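Long-range contacts in enoyl-CoA hydratase/carnithine racemase (Magnetospirillum magneticum, PDB 4NEK), which probably catalyses the isomerisation of delta(3)- to delta(2)-enoyl-CoA thioesters: residues C[25-30]-C[59-64]; C[92-97]-C[112-117]. One frame throughout, in Å; residues are numbered along the deposited sequence.

Contact 1 of 2, residues C[25-30]-C[59-64]; sequences NALIGE and DFSAGN
N25 meets the loop 59-64 with its side-chain amide and its backbone carbonyl alike, and it has more surface buried here than any other residue of the two segments. Its CG is turned beside the backbone N (chi1 -73°), which sends the amide toward F60; ND2 donates to F60 O over 3.1 Å, with the acceptor nearly in the amide plane of N25 but the donor well above the carbonyl plane of F60. OD1 takes the backbone NH of R20, so both ends of the amide are held. L27 follows in extended form: its N donates to G63 O at 2.8 Å, which brings the backbones of L27 and N64 together in a single isolated bridge. The CG of L27 rests 3.9 Å from S61 OG. In crotonase-fold enzymes the loop after the strand equivalent to 50-54 commonly supplies an oxyanion-hole NH, and 59-64 occupies that place in the chain. S61 OG is gripped twice, donating to N25 O at 3.0 Å and accepting from G63 N in an ST turn. With the hydroxyl gone, as in an alanine here, N25 O is likely to lose this donor and the turn one of its ties.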
loop_
_atom_site.group_PDB
_atom_site.type_symbol
_atom_site.label_atom_id
_atom_site.label_comp_id
_atom_site.label_asym_id
_atom_site.label_seq_id
_atom_site.Cartn_x
_atom_site.Cartn_y
_atom_site.Cartn_z
ATOM N N ASN C 25 -13.321 14.443 -26.040
ATOM C CA ASN C 25 -12.878 13.362 -26.882
ATOM C C ASN C 25 -13.811 12.177 -26.912
ATOM O O ASN C 25 -13.385 11.026 -27.075
ATOM C CB ASN C 25 -11.451 12.930 -26.495
ATOM C CG ASN C 25 -10.402 13.951 -26.929
ATOM O OD1 ASN C 25 -10.687 14.776 -27.769
ATOM N ND2 ASN C 25 -9.208 13.900 -26.351
ATOM N N ALA C 26 -15.101 12.442 -26.775
ATOM C CA ALA C 26 -16.091 11.400 -26.985
ATOM C C ALA C 26 -15.989 10.931 -28.433
ATOM O O ALA C 26 -16.006 11.743 -29.336
ATOM C CB ALA C 26 -17.488 11.917 -26.689
ATOM N N LEU C 27 -15.855 9.627 -28.643
ATOM C CA LEU C 27 -15.529 9.098 -29.951
ATOM C C LEU C 27 -16.735 8.884 -30.861
ATOM O O LEU C 27 -17.824 8.513 -30.408
ATOM C CB LEU C 27 -14.804 7.781 -29.822
ATOM C CG LEU C 27 -13.499 7.875 -29.032
ATOM C CD1 LEU C 27 -12.957 6.464 -28.940
ATOM C CD2 LEU C 27 -12.448 8.773 -29.669
ATOM N N ILE C 28 -16.492 9.124 -32.147
ATOM C CA ILE C 28 -17.422 8.855 -33.227
ATOM C C ILE C 28 -16.685 8.045 -34.301
ATOM O O ILE C 28 -15.451 7.898 -34.292
ATOM C CB ILE C 28 -17.987 10.176 -33.807
ATOM C CG1 ILE C 28 -16.859 11.102 -34.266
ATOM C CG2 ILE C 28 -18.816 10.926 -32.764
ATOM C CD1 ILE C 28 -17.337 12.381 -34.952
ATOM N N GLY C 29 -17.431 7.545 -35.268
ATOM C CA GLY C 29 -16.893 6.668 -36.311
ATOM C C GLY C 29 -15.671 7.226 -37.023
ATOM O O GLY C 29 -14.743 6.465 -37.340
ATOM N N GLU C 30 -15.697 8.522 -37.354
ATOM C CA GLU C 30 -14.569 9.105 -38.103
ATOM C C GLU C 30 -13.296 9.074 -37.292
ATOM O O GLU C 30 -12.234 8.964 -37.887
ATOM C CB GLU C 30 -14.771 10.542 -38.628
ATOM C CG GLU C 30 -15.265 11.533 -37.592
ATOM C CD GLU C 30 -15.621 12.906 -38.173
ATOM O OE1 GLU C 30 -14.659 13.552 -38.645
ATOM O OE2 GLU C 30 -16.837 13.334 -38.169
ATOM N N ASP C 59 -8.590 15.937 -21.117
ATOM C CA ASP C 59 -9.246 14.649 -21.102
ATOM C C ASP C 59 -8.626 13.677 -22.058
ATOM O O ASP C 59 -8.045 14.051 -23.038
ATOM C CB ASP C 59 -10.702 14.783 -21.497
ATOM C CG ASP C 59 -11.514 15.588 -20.501
ATOM O OD1 ASP C 59 -11.923 15.021 -19.441
ATOM O OD2 ASP C 59 -11.769 16.792 -20.786
ATOM N N PHE C 60 -8.723 12.407 -21.731
ATOM C CA PHE C 60 -8.237 11.384 -22.601
ATOM C C PHE C 60 -9.375 11.008 -23.551
ATOM O O PHE C 60 -9.281 11.229 -24.746
ATOM C CB PHE C 60 -7.744 10.174 -21.784
ATOM C CG PHE C 60 -7.103 9.090 -22.611
ATOM C CD1 PHE C 60 -5.956 9.324 -23.290
ATOM C CD2 PHE C 60 -7.675 7.818 -22.693
ATOM C CE1 PHE C 60 -5.369 8.330 -24.054
ATOM C CE2 PHE C 60 -7.096 6.814 -23.448
ATOM C CZ PHE C 60 -5.944 7.078 -24.140
ATOM N N SER C 61 -10.437 10.411 -23.012
ATOM C CA SER C 61 -11.637 10.159 -23.779
ATOM C C SER C 61 -12.761 9.840 -22.890
ATOM O O SER C 61 -12.675 8.955 -22.038
ATOM C CB SER C 61 -11.451 8.984 -24.728
ATOM O OG SER C 61 -12.667 8.725 -25.369
ATOM N N ALA C 62 -13.869 10.508 -23.144
ATOM C CA ALA C 62 -15.097 10.212 -22.463
ATOM C C ALA C 62 -15.840 9.009 -23.043
ATOM O O ALA C 62 -16.974 8.804 -22.726
ATOM C CB ALA C 62 -15.989 11.424 -22.505
ATOM N N GLY C 63 -15.208 8.219 -23.906
ATOM C CA GLY C 63 -15.801 7.023 -24.421
ATOM C C GLY C 63 -16.621 7.366 -25.616
ATOM O O GLY C 63 -16.443 8.406 -26.215
ATOM N N ASN C 64 -17.503 6.458 -26.001
ATOM C CA ASN C 64 -18.280 6.711 -27.181
ATOM C C ASN C 64 -19.242 7.840 -27.000
ATOM O O ASN C 64 -19.819 8.006 -25.937
ATOM C CB ASN C 64 -19.046 5.489 -27.592
ATOM C CG ASN C 64 -18.187 4.568 -28.396
ATOM O OD1 ASN C 64 -17.871 4.841 -29.559
ATOM N ND2 ASN C 64 -17.793 3.465 -27.789
#

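Contact 2 of 2, residues C[92-97]-C[112-117]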
loop_
_atom_site.group_PDB
_atom_site.type_symbol
_atom_site.label_atom_id
_atom_site.label_comp_id
_atom_site.label_asym_id
_atom_site.label_seq_id
_atom_site.Cartn_x
_atom_site.Cartn_y
_atom_site.Cartn_z
ATOM N N LYS C 92 4.340 -3.168 -32.471
ATOM C CA LYS C 92 5.193 -2.167 -31.850
ATOM C C LYS C 92 4.604 -1.679 -30.528
ATOM O O LYS C 92 3.422 -1.767 -30.298
ATOM C CB LYS C 92 5.418 -0.974 -32.791
ATOM C CG LYS C 92 6.054 -1.370 -34.108
ATOM C CD LYS C 92 6.250 -0.193 -35.094
ATOM C CE LYS C 92 6.783 -0.710 -36.425
ATOM N NZ LYS C 92 6.983 0.355 -37.418
ATOM N N PRO C 93 5.447 -1.159 -29.672
ATOM C CA PRO C 93 5.011 -0.709 -28.368
ATOM C C PRO C 93 4.123 0.495 -28.428
ATOM O O PRO C 93 4.240 1.308 -29.342
ATOM C CB PRO C 93 6.311 -0.302 -27.655
ATOM C CG PRO C 93 7.414 -0.923 -28.438
ATOM C CD PRO C 93 6.910 -1.056 -29.843
ATOM N N VAL C 94 3.278 0.609 -27.410
ATOM C CA VAL C 94 2.260 1.642 -27.343
ATOM C C VAL C 94 2.265 2.236 -25.935
ATOM O O VAL C 94 2.145 1.531 -24.960
ATOM C CB VAL C 94 0.886 1.033 -27.614
ATOM C CG1 VAL C 94 -0.196 2.080 -27.524
ATOM C CG2 VAL C 94 0.850 0.340 -28.975
ATOM N N VAL C 95 2.463 3.537 -25.860
ATOM C CA VAL C 95 2.475 4.254 -24.599
ATOM C C VAL C 95 1.299 5.198 -24.605
ATOM O O VAL C 95 1.008 5.782 -25.636
ATOM C CB VAL C 95 3.750 5.105 -24.505
ATOM C CG1 VAL C 95 3.761 5.937 -23.212
ATOM C CG2 VAL C 95 4.981 4.215 -24.584
ATOM N N ALA C 96 0.607 5.317 -23.493
ATOM C CA ALA C 96 -0.508 6.239 -23.413
ATOM C C ALA C 96 -0.365 7.186 -22.249
ATOM O O ALA C 96 0.212 6.831 -21.249
ATOM C CB ALA C 96 -1.782 5.472 -23.256
ATOM N N ALA C 97 -0.884 8.396 -22.409
ATOM C CA ALA C 97 -0.896 9.352 -21.342
ATOM C C ALA C 97 -2.316 9.773 -21.180
ATOM O O ALA C 97 -2.891 10.352 -22.093
ATOM C CB ALA C 97 -0.036 10.550 -21.709
ATOM N N HIS C 112 -4.260 -2.928 -23.369
ATOM C CA HIS C 112 -3.487 -3.225 -24.551
ATOM C C HIS C 112 -2.281 -2.306 -24.721
ATOM O O HIS C 112 -1.502 -2.516 -25.626
ATOM C CB HIS C 112 -4.387 -3.123 -25.772
ATOM C CG HIS C 112 -5.624 -3.929 -25.643
ATOM N ND1 HIS C 112 -5.606 -5.306 -25.660
ATOM C CD2 HIS C 112 -6.906 -3.564 -25.411
ATOM C CE1 HIS C 112 -6.829 -5.759 -25.454
ATOM N NE2 HIS C 112 -7.638 -4.722 -25.309
ATOM N N CYS C 113 -2.119 -1.308 -23.868
ATOM C CA CYS C 113 -0.938 -0.505 -23.912
ATOM C C CYS C 113 0.208 -1.156 -23.142
ATOM O O CYS C 113 -0.020 -1.981 -22.265
ATOM C CB CYS C 113 -1.246 0.881 -23.401
ATOM S SG CYS C 113 -2.488 1.687 -24.455
ATOM N N ASP C 114 1.444 -0.794 -23.499
ATOM C CA ASP C 114 2.610 -1.342 -22.878
ATOM C C ASP C 114 2.993 -0.501 -21.698
ATOM O O ASP C 114 3.417 -1.046 -20.672
ATOM C CB ASP C 114 3.702 -1.426 -23.874
ATOM C CG ASP C 114 3.325 -2.347 -25.037
ATOM O OD1 ASP C 114 3.243 -3.581 -24.827
ATOM O OD2 ASP C 114 3.076 -1.834 -26.159
ATOM N N LEU C 115 2.812 0.807 -21.808
ATOM C CA LEU C 115 2.981 1.705 -20.674
ATOM C C LEU C 115 1.924 2.755 -20.679
ATOM O O LEU C 115 1.577 3.271 -21.721
ATOM C CB LEU C 115 4.319 2.446 -20.771
ATOM C CG LEU C 115 5.593 1.625 -20.779
ATOM C CD1 LEU C 115 6.791 2.509 -21.099
ATOM C CD2 LEU C 115 5.829 0.923 -19.463
ATOM N N VAL C 116 1.488 3.155 -19.506
ATOM C CA VAL C 116 0.449 4.142 -19.339
ATOM C C VAL C 116 0.712 5.022 -18.132
ATOM O O VAL C 116 1.020 4.535 -17.056
ATOM C CB VAL C 116 -0.864 3.438 -19.061
ATOM C CG1 VAL C 116 -1.971 4.464 -18.922
ATOM C CG2 VAL C 116 -1.208 2.460 -20.152
ATOM N N TYR C 117 0.635 6.326 -18.316
ATOM C CA TYR C 117 0.828 7.304 -17.219
ATOM C C TYR C 117 -0.440 8.089 -17.174
ATOM O O TYR C 117 -1.024 8.362 -18.210
ATOM C CB TYR C 117 2.019 8.239 -17.466
ATOM C CG TYR C 117 3.259 7.446 -17.579
ATOM C CD1 TYR C 117 3.997 7.073 -16.452
ATOM C CD2 TYR C 117 3.627 6.919 -18.830
ATOM C CE1 TYR C 117 5.101 6.228 -16.562
ATOM C CE2 TYR C 117 4.741 6.089 -18.966
ATOM C CZ TYR C 117 5.480 5.744 -17.843
ATOM O OH TYR C 117 6.587 4.962 -18.040
#
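V94 and D114 pair twice, through main chain and side chain, where two parallel strands come together. D114 N donates to V94 O at 2.8 Å, in the carbonyl plane, while V94 N returns a bond of the same length to D114 OD2 and uses the anti lone pair of that oxygen. The carboxylate reaches back because its CG stands beside the backbone N (chi1 -61°), across the V94 side chain at about a right angle. OD2 also forms a salt bridge with K205, and OD1 accepts from H149 of a second subunit, so the carboxylate joins sheet, helix and subunit interface; these donors would probably favour its charged form.

Beyond this anchor the pairing is regular: A96 N bonds to L115 O, and Y117 N to A96 O at 3.0 Å. The tight side-chain packing lies round C113, whose SG touches V94 CG1 at 3.9 Å and A96 CB at 4.0 Å. On the face of V95, L115 and Y117 the fit is looser. There V95 CG2 comes no nearer than 4.3 Å to L115 CB, and V95 CG1 lies at the edge of the partly exposed Y117 ring, 4.4 Å from CE2.

The pair belongs to the central sheet of the crotonase fold, where strand 94-98 runs between 50-54 and 115-118. Helix 179-194 covers V95, A97, L115 and Y117, whereas helix 198-208 packs against P93 and V94.

In the fold
Followed from the N terminus, the chain leaves strand 13-18 and enters segment 25-30, runs through helix 29-44 and strand 50-54, and returns at 59-64, where contact 1 closes this first excursion. Contact 2 opens only afterwards: strand 94-98 is followed by strand 101-103 and helix 105-108 before 112-117 comes back alongside it. The two loops thus stand in series, neither nesting nor crossing. Contact 1 ties the entry to helix 29-44 to the loop beyond strand 50-54, while contact 2 joins neighbouring strands near the centre of the chain. Their centres lie about 18 Å apart, yet they touch where F60 CD1 packs 3.4 Å from A97 O.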